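Local coordinates for protein Alpha/beta hydrolase (Enterobacter asburiae, PDB 6KMO) that probably hydrolyses carboxylic esters as a lipase-like esterase of the alpha/beta hydrolase superfamily, at residues P69-S74 with K88-E93; W208-A213 with D277-E282. The protein carries 2 engineered substitutions. One frame throughout, in Å; residues are numbered along the deposited sequence.

Contact 1. Residues P69-S74 with K88-E93; sequences PPAQVS and KIVKPE
Gln72 and Lys91 face each other as a hydrogen-bonded antiparallel pair. Gln72 N gives its hydrogen to Lys91 O at 2.9 Å, and Lys91 N returns one to Gln72 O. Two residues on, Ser74 and Ile89 repeat the pattern, with Ile89 N reaching Ser74 O at 2.8 Å and Ser74 N bonding to Ile89 O. Ile89 O takes a second donor, water 2, which also lies 2.9 Å from Ser74 OG. The hydroxyl stands between the backbone N and the carbonyl carbon of its own residue (chi1 61°), which brings Ser74 OG to 3.6 Å from Ile89 CB. Between these two pairs sits the non-hydrogen-bonded pair Val73 and Val90. Their side chains flank each other with a shared heading, and Val73 CG2 and Val90 CG2 are 4.2 Å apart. The segments belong to strands 71-80 and 83-92, the beta hairpin that starts the mixed central sheet of the alpha/beta hydrolase fold. Strand 71-80 is an outermost strand within the chain, and Val90 bonds through its backbone to Ala133 of the next strand. Beyond the regular pairing, the Gln72 side chain takes over. Its extended chain carries the amide across to the backbone at Glu93, where Gln72 NE2 donates to Glu93 O at 2.7 Å. The bond is nearly straight (168°). The acceptor lies close to the amide plane, but NE2 stands well above the Glu93 carbonyl plane. NE2 also donates to Ala95 O. Water 1 closes the other side of this end, giving a hydrogen to Pro70 O and accepting from Glu93 N at 2.6 Å. Pro70 O has a further donor in Arg127 NH1. The ammonium group of Lys91 leads away from Gln72 and bonds to Ile167 O.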
loop_
_atom_site.group_PDB
_atom_site.type_symbol
_atom_site.label_atom_id
_atom_site.label_comp_id
_atom_site.label_asym_id
_atom_site.label_seq_id
_atom_site.Cartn_x
_atom_site.Cartn_y
_atom_site.Cartn_z
ATOM N N PRO A 69 -11.046 -18.304 6.197
ATOM C CA PRO A 69 -10.852 -18.773 4.829
ATOM C C PRO A 69 -10.096 -20.081 4.824
ATOM O O PRO A 69 -9.335 -20.385 5.760
ATOM C CB PRO A 69 -10.030 -17.641 4.185
ATOM C CG PRO A 69 -9.237 -17.105 5.317
ATOM C CD PRO A 69 -10.136 -17.194 6.540
ATOM N N PRO A 70 -10.273 -20.908 3.794
ATOM C CA PRO A 70 -9.652 -22.234 3.800
ATOM C C PRO A 70 -8.130 -22.189 3.910
ATOM O O PRO A 70 -7.459 -21.417 3.221
ATOM C CB PRO A 70 -10.095 -22.830 2.457
ATOM C CG PRO A 70 -11.373 -22.122 2.151
ATOM C CD PRO A 70 -11.192 -20.728 2.660
ATOM N N ALA A 71 -7.599 -23.064 4.760
ATOM C CA ALA A 71 -6.169 -23.242 4.968
ATOM C C ALA A 71 -5.976 -24.521 5.768
ATOM O O ALA A 71 -6.923 -25.041 6.366
ATOM C CB ALA A 71 -5.563 -22.060 5.735
ATOM N N GLN A 72 -4.744 -25.010 5.786
ATOM C CA GLN A 72 -4.361 -26.165 6.587
ATOM C C GLN A 72 -3.608 -25.695 7.825
ATOM O O GLN A 72 -2.681 -24.881 7.714
ATOM C CB GLN A 72 -3.395 -27.057 5.808
ATOM C CG GLN A 72 -3.863 -27.620 4.499
ATOM C CD GLN A 72 -2.735 -28.346 3.777
ATOM O OE1 GLN A 72 -1.691 -28.640 4.365
ATOM N NE2 GLN A 72 -2.944 -28.637 2.502
ATOM N N VAL A 73 -3.965 -26.219 8.989
ATOM C CA VAL A 73 -3.316 -25.861 10.246
ATOM C C VAL A 73 -2.781 -27.117 10.923
ATOM O O VAL A 73 -3.495 -28.131 11.024
ATOM C CB VAL A 73 -4.261 -25.095 11.186
ATOM C CG1 VAL A 73 -3.540 -24.749 12.472
ATOM C CG2 VAL A 73 -4.797 -23.847 10.501
ATOM N N SER A 74 -1.541 -27.051 11.389
ATOM C CA SER A 74 -0.931 -28.122 12.157
ATOM C C SER A 74 -0.126 -27.522 13.302
ATOM O O SER A 74 -0.010 -26.295 13.440
ATOM C CB SER A 74 -0.057 -29.014 11.277
ATOM O OG SER A 74 1.001 -28.287 10.684
ATOM N N LYS A 88 2.441 -23.104 15.659
ATOM C CA LYS A 88 1.294 -23.427 14.827
ATOM C C LYS A 88 1.690 -23.122 13.396
ATOM O O LYS A 88 2.198 -22.032 13.117
ATOM C CB LYS A 88 0.051 -22.626 15.218
ATOM C CG LYS A 88 -0.468 -22.931 16.624
ATOM C CD LYS A 88 -1.073 -24.325 16.708
ATOM C CE LYS A 88 -2.545 -24.286 16.425
ATOM N NZ LYS A 88 -3.225 -25.557 16.822
ATOM N N ILE A 89 1.484 -24.073 12.490
ATOM C CA ILE A 89 1.935 -23.975 11.110
ATOM C C ILE A 89 0.706 -23.893 10.222
ATOM O O ILE A 89 -0.189 -24.741 10.309
ATOM C CB ILE A 89 2.835 -25.161 10.726
ATOM C CG1 ILE A 89 4.047 -25.226 11.661
ATOM C CG2 ILE A 89 3.325 -25.040 9.298
ATOM C CD1 ILE A 89 4.043 -26.368 12.598
ATOM N N VAL A 90 0.633 -22.863 9.394
ATOM C CA VAL A 90 -0.524 -22.620 8.539
ATOM C C VAL A 90 -0.050 -22.628 7.095
ATOM O O VAL A 90 0.925 -21.951 6.751
ATOM C CB VAL A 90 -1.222 -21.295 8.893
ATOM C CG1 VAL A 90 -2.480 -21.112 8.066
ATOM C CG2 VAL A 90 -1.548 -21.233 10.385
ATOM N N LYS A 91 -0.713 -23.415 6.253
ATOM C CA LYS A 91 -0.353 -23.555 4.853
ATOM C C LYS A 91 -1.577 -23.376 3.974
ATOM O O LYS A 91 -2.713 -23.530 4.434
ATOM C CB LYS A 91 0.251 -24.946 4.600
ATOM C CG LYS A 91 1.519 -25.208 5.355
ATOM C CD LYS A 91 2.070 -26.592 5.036
ATOM C CE LYS A 91 3.266 -26.893 5.918
ATOM N NZ LYS A 91 3.873 -28.225 5.597
ATOM N N PRO A 92 -1.381 -23.047 2.695
ATOM C CA PRO A 92 -2.521 -22.976 1.775
ATOM C C PRO A 92 -3.253 -24.308 1.736
ATOM O O PRO A 92 -2.656 -25.373 1.931
ATOM C CB PRO A 92 -1.864 -22.645 0.426
ATOM C CG PRO A 92 -0.554 -21.994 0.797
ATOM C CD PRO A 92 -0.108 -22.709 2.035
ATOM N N GLU A 93 -4.553 -24.223 1.434
ATOM C CA GLU A 93 -5.448 -25.361 1.576
ATOM C C GLU A 93 -4.970 -26.543 0.759
ATOM O O GLU A 93 -5.076 -27.693 1.200
ATOM C CB GLU A 93 -6.857 -24.954 1.131
ATOM C CG GLU A 93 -7.854 -26.098 1.021
ATOM C CD GLU A 93 -9.190 -25.660 0.442
ATOM O OE1 GLU A 93 -10.219 -26.272 0.802
ATOM O OE2 GLU A 93 -9.214 -24.711 -0.375
HETATM O O HOH W 1 -5.698 -21.965 1.102
HETATM O O HOH W 2 0.040 -26.927 8.330
#

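Contact 2. Residues W208-A213 with D277-E282; sequences WPVTDA and DVLRDE
The side chains of Thr211 and Glu282 are set antiparallel, so the tip of Glu282 reaches the backbone of Thr211 while Thr211 OG1 lies beside CB and CG of Glu282. In this alpha/beta hydrolase the pair joins the loop after strand 203-207 to the start of helix 280-292. Glu282 CG sits between its own backbone N and carbonyl carbon (chi1 74°), and the chain then extends toward the loop. Glu282 OE2 accepts from Thr211 N at 2.8 Å on its anti lone pair. Asp212 N approaches Glu282 OE2 from above the carboxylate plane, at a longer 3.2 Å. Water 4 is a third donor to Glu282 OE2, at 2.9 Å, and also donates to Asp212 O. Thr211 OG1 makes a weak bond back to Glu282 O. Val210 shares the heading of Glu282. Val210 CG1 lies 3.8 Å from Glu282 OE2, and Val210 CG2 meets Leu279 CD1 at 3.5 Å, a tight carbon contact between side chains set at a slant. Asp277 points toward the loop, and Asp277 OD2 lies 3.8 Å from Trp208 CB. That oxygen accepts from His307 ND1, consistent with the Asp-His pair of a hydrolase catalytic triad. Asp277 OD1 caps the following turn by accepting from Leu279 N. Trp208 turns its ring away from Asp277, and its NE1 bonds to Asp308. Water 3 donates to Pro209 O at 2.9 Å and to Leu279 O at 2.8 Å.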
loop_
_atom_site.group_PDB
_atom_site.type_symbol
_atom_site.label_atom_id
_atom_site.label_comp_id
_atom_site.label_asym_id
_atom_site.label_seq_id
_atom_site.Cartn_x
_atom_site.Cartn_y
_atom_site.Cartn_z
ATOM N N TRP A 208 1.683 -2.316 11.182
ATOM C CA TRP A 208 1.372 -1.290 12.176
ATOM C C TRP A 208 2.179 -1.515 13.468
ATOM O O TRP A 208 1.603 -1.712 14.554
ATOM C CB TRP A 208 -0.132 -1.159 12.427
ATOM C CG TRP A 208 -0.879 -2.445 12.510
ATOM C CD1 TRP A 208 -1.203 -3.101 13.657
ATOM C CD2 TRP A 208 -1.378 -3.253 11.428
ATOM N NE1 TRP A 208 -1.844 -4.282 13.367
ATOM C CE2 TRP A 208 -1.979 -4.385 12.006
ATOM C CE3 TRP A 208 -1.363 -3.144 10.034
ATOM C CZ2 TRP A 208 -2.552 -5.395 11.240
ATOM C CZ3 TRP A 208 -1.941 -4.163 9.280
ATOM C CH2 TRP A 208 -2.524 -5.259 9.890
ATOM N N PRO A 209 3.506 -1.467 13.387
ATOM C CA PRO A 209 4.362 -1.917 14.486
ATOM C C PRO A 209 4.520 -0.898 15.602
ATOM O O PRO A 209 4.415 0.318 15.409
ATOM C CB PRO A 209 5.723 -2.105 13.795
ATOM C CG PRO A 209 5.715 -1.043 12.706
ATOM C CD PRO A 209 4.293 -1.133 12.178
ATOM N N VAL A 210 4.838 -1.438 16.780
ATOM C CA VAL A 210 5.419 -0.684 17.889
ATOM C C VAL A 210 6.925 -0.592 17.662
ATOM O O VAL A 210 7.583 -1.616 17.452
ATOM C CB VAL A 210 5.142 -1.392 19.224
ATOM C CG1 VAL A 210 5.925 -0.721 20.356
ATOM C CG2 VAL A 210 3.655 -1.467 19.537
ATOM N N THR A 211 7.490 0.621 17.709
ATOM C CA THR A 211 8.934 0.760 17.522
ATOM C C THR A 211 9.646 1.527 18.629
ATOM O O THR A 211 10.884 1.559 18.614
ATOM C CB THR A 211 9.295 1.375 16.159
ATOM O OG1 THR A 211 8.918 2.750 16.196
ATOM C CG2 THR A 211 8.626 0.644 15.008
ATOM N N ASP A 212 8.939 2.130 19.584
ATOM C CA ASP A 212 9.623 2.934 20.599
ATOM C C ASP A 212 8.790 3.000 21.869
ATOM O O ASP A 212 7.572 3.204 21.820
ATOM C CB ASP A 212 9.857 4.357 20.074
ATOM C CG ASP A 212 10.841 5.169 20.895
ATOM O OD1 ASP A 212 11.573 4.587 21.712
ATOM O OD2 ASP A 212 10.868 6.425 20.691
ATOM N N ALA A 213 9.463 2.889 23.012
ATOM C CA ALA A 213 8.822 3.080 24.313
ATOM C C ALA A 213 8.773 4.574 24.650
ATOM O O ALA A 213 9.413 5.062 25.582
ATOM C CB ALA A 213 9.540 2.291 25.393
ATOM N N ASP A 277 -3.755 5.897 14.096
ATOM C CA ASP A 277 -3.124 4.980 15.048
ATOM C C ASP A 277 -2.070 5.770 15.806
ATOM O O ASP A 277 -1.244 6.452 15.197
ATOM C CB ASP A 277 -2.492 3.824 14.253
ATOM C CG ASP A 277 -1.834 2.741 15.109
ATOM O OD1 ASP A 277 -1.678 2.893 16.336
ATOM O OD2 ASP A 277 -1.477 1.682 14.515
ATOM N N VAL A 278 -2.090 5.680 17.139
ATOM C CA VAL A 278 -1.048 6.311 17.941
ATOM C C VAL A 278 0.349 5.905 17.470
ATOM O O VAL A 278 1.278 6.708 17.539
ATOM C CB VAL A 278 -1.217 6.036 19.450
ATOM C CG1 VAL A 278 -2.486 6.700 19.983
ATOM C CG2 VAL A 278 -1.204 4.548 19.764
ATOM N N LEU A 279 0.518 4.669 17.001
ATOM C CA LEU A 279 1.803 4.127 16.583
ATOM C C LEU A 279 2.203 4.537 15.173
ATOM O O LEU A 279 3.301 4.202 14.729
ATOM C CB LEU A 279 1.760 2.599 16.648
ATOM C CG LEU A 279 1.392 1.987 17.996
ATOM C CD1 LEU A 279 1.327 0.484 17.829
ATOM C CD2 LEU A 279 2.345 2.410 19.087
ATOM N N ARG A 280 1.350 5.253 14.443
ATOM C CA ARG A 280 1.641 5.539 13.042
ATOM C C ARG A 280 2.998 6.210 12.868
ATOM O O ARG A 280 3.823 5.778 12.058
ATOM C CB ARG A 280 0.553 6.453 12.490
ATOM C CG ARG A 280 0.719 6.812 11.041
ATOM C CD ARG A 280 -0.179 7.983 10.709
ATOM N NE ARG A 280 0.307 9.215 11.301
ATOM C CZ ARG A 280 -0.414 10.329 11.417
ATOM N NH1 ARG A 280 -1.678 10.365 11.044
ATOM N NH2 ARG A 280 0.154 11.418 11.908
ATOM N N ASP A 281 3.243 7.275 13.620
ATOM C CA ASP A 281 4.425 8.085 13.356
ATOM C C ASP A 281 5.711 7.320 13.654
ATOM O O ASP A 281 6.679 7.418 12.888
ATOM C CB ASP A 281 4.360 9.385 14.141
ATOM C CG ASP A 281 3.400 10.387 13.547
ATOM O OD1 ASP A 281 2.850 10.163 12.442
ATOM O OD2 ASP A 281 3.237 11.437 14.206
ATOM N N GLU A 282 5.741 6.528 14.735
ATOM C CA GLU A 282 6.959 5.784 15.043
ATOM C C GLU A 282 7.214 4.686 14.018
ATOM O O GLU A 282 8.371 4.320 13.770
ATOM C CB GLU A 282 6.907 5.226 16.464
ATOM C CG GLU A 282 5.988 4.034 16.687
ATOM C CD GLU A 282 5.681 3.836 18.144
ATOM O OE1 GLU A 282 5.150 4.793 18.747
ATOM O OE2 GLU A 282 5.962 2.736 18.686
HETATM O O HOH W 3 3.127 1.774 13.292
HETATM O O HOH W 4 4.922 2.786 21.367
#

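How the contacts relate
The two contacts lie on opposite sides of the chain's centre. Their own centres are about 30 Å apart, and their nearest atoms come within about 14 Å without touching. Contact 1 is a surface contact in the hairpin at one side of the sheet. Contact 2 is buried, in the loop after strand 203-207 and in the turn and helix start after strand 269-274. It adjoins the probable active site: it holds the aspartate of the probable Asp-His pair, and Trp208 touches Ser180 of the probable nucleophile elbow. Contact 1 lies well away from that probable site. Along the chain, 69-74 and 88-93 pair up before 208-213 begins, and the shared sheet connects the two regions.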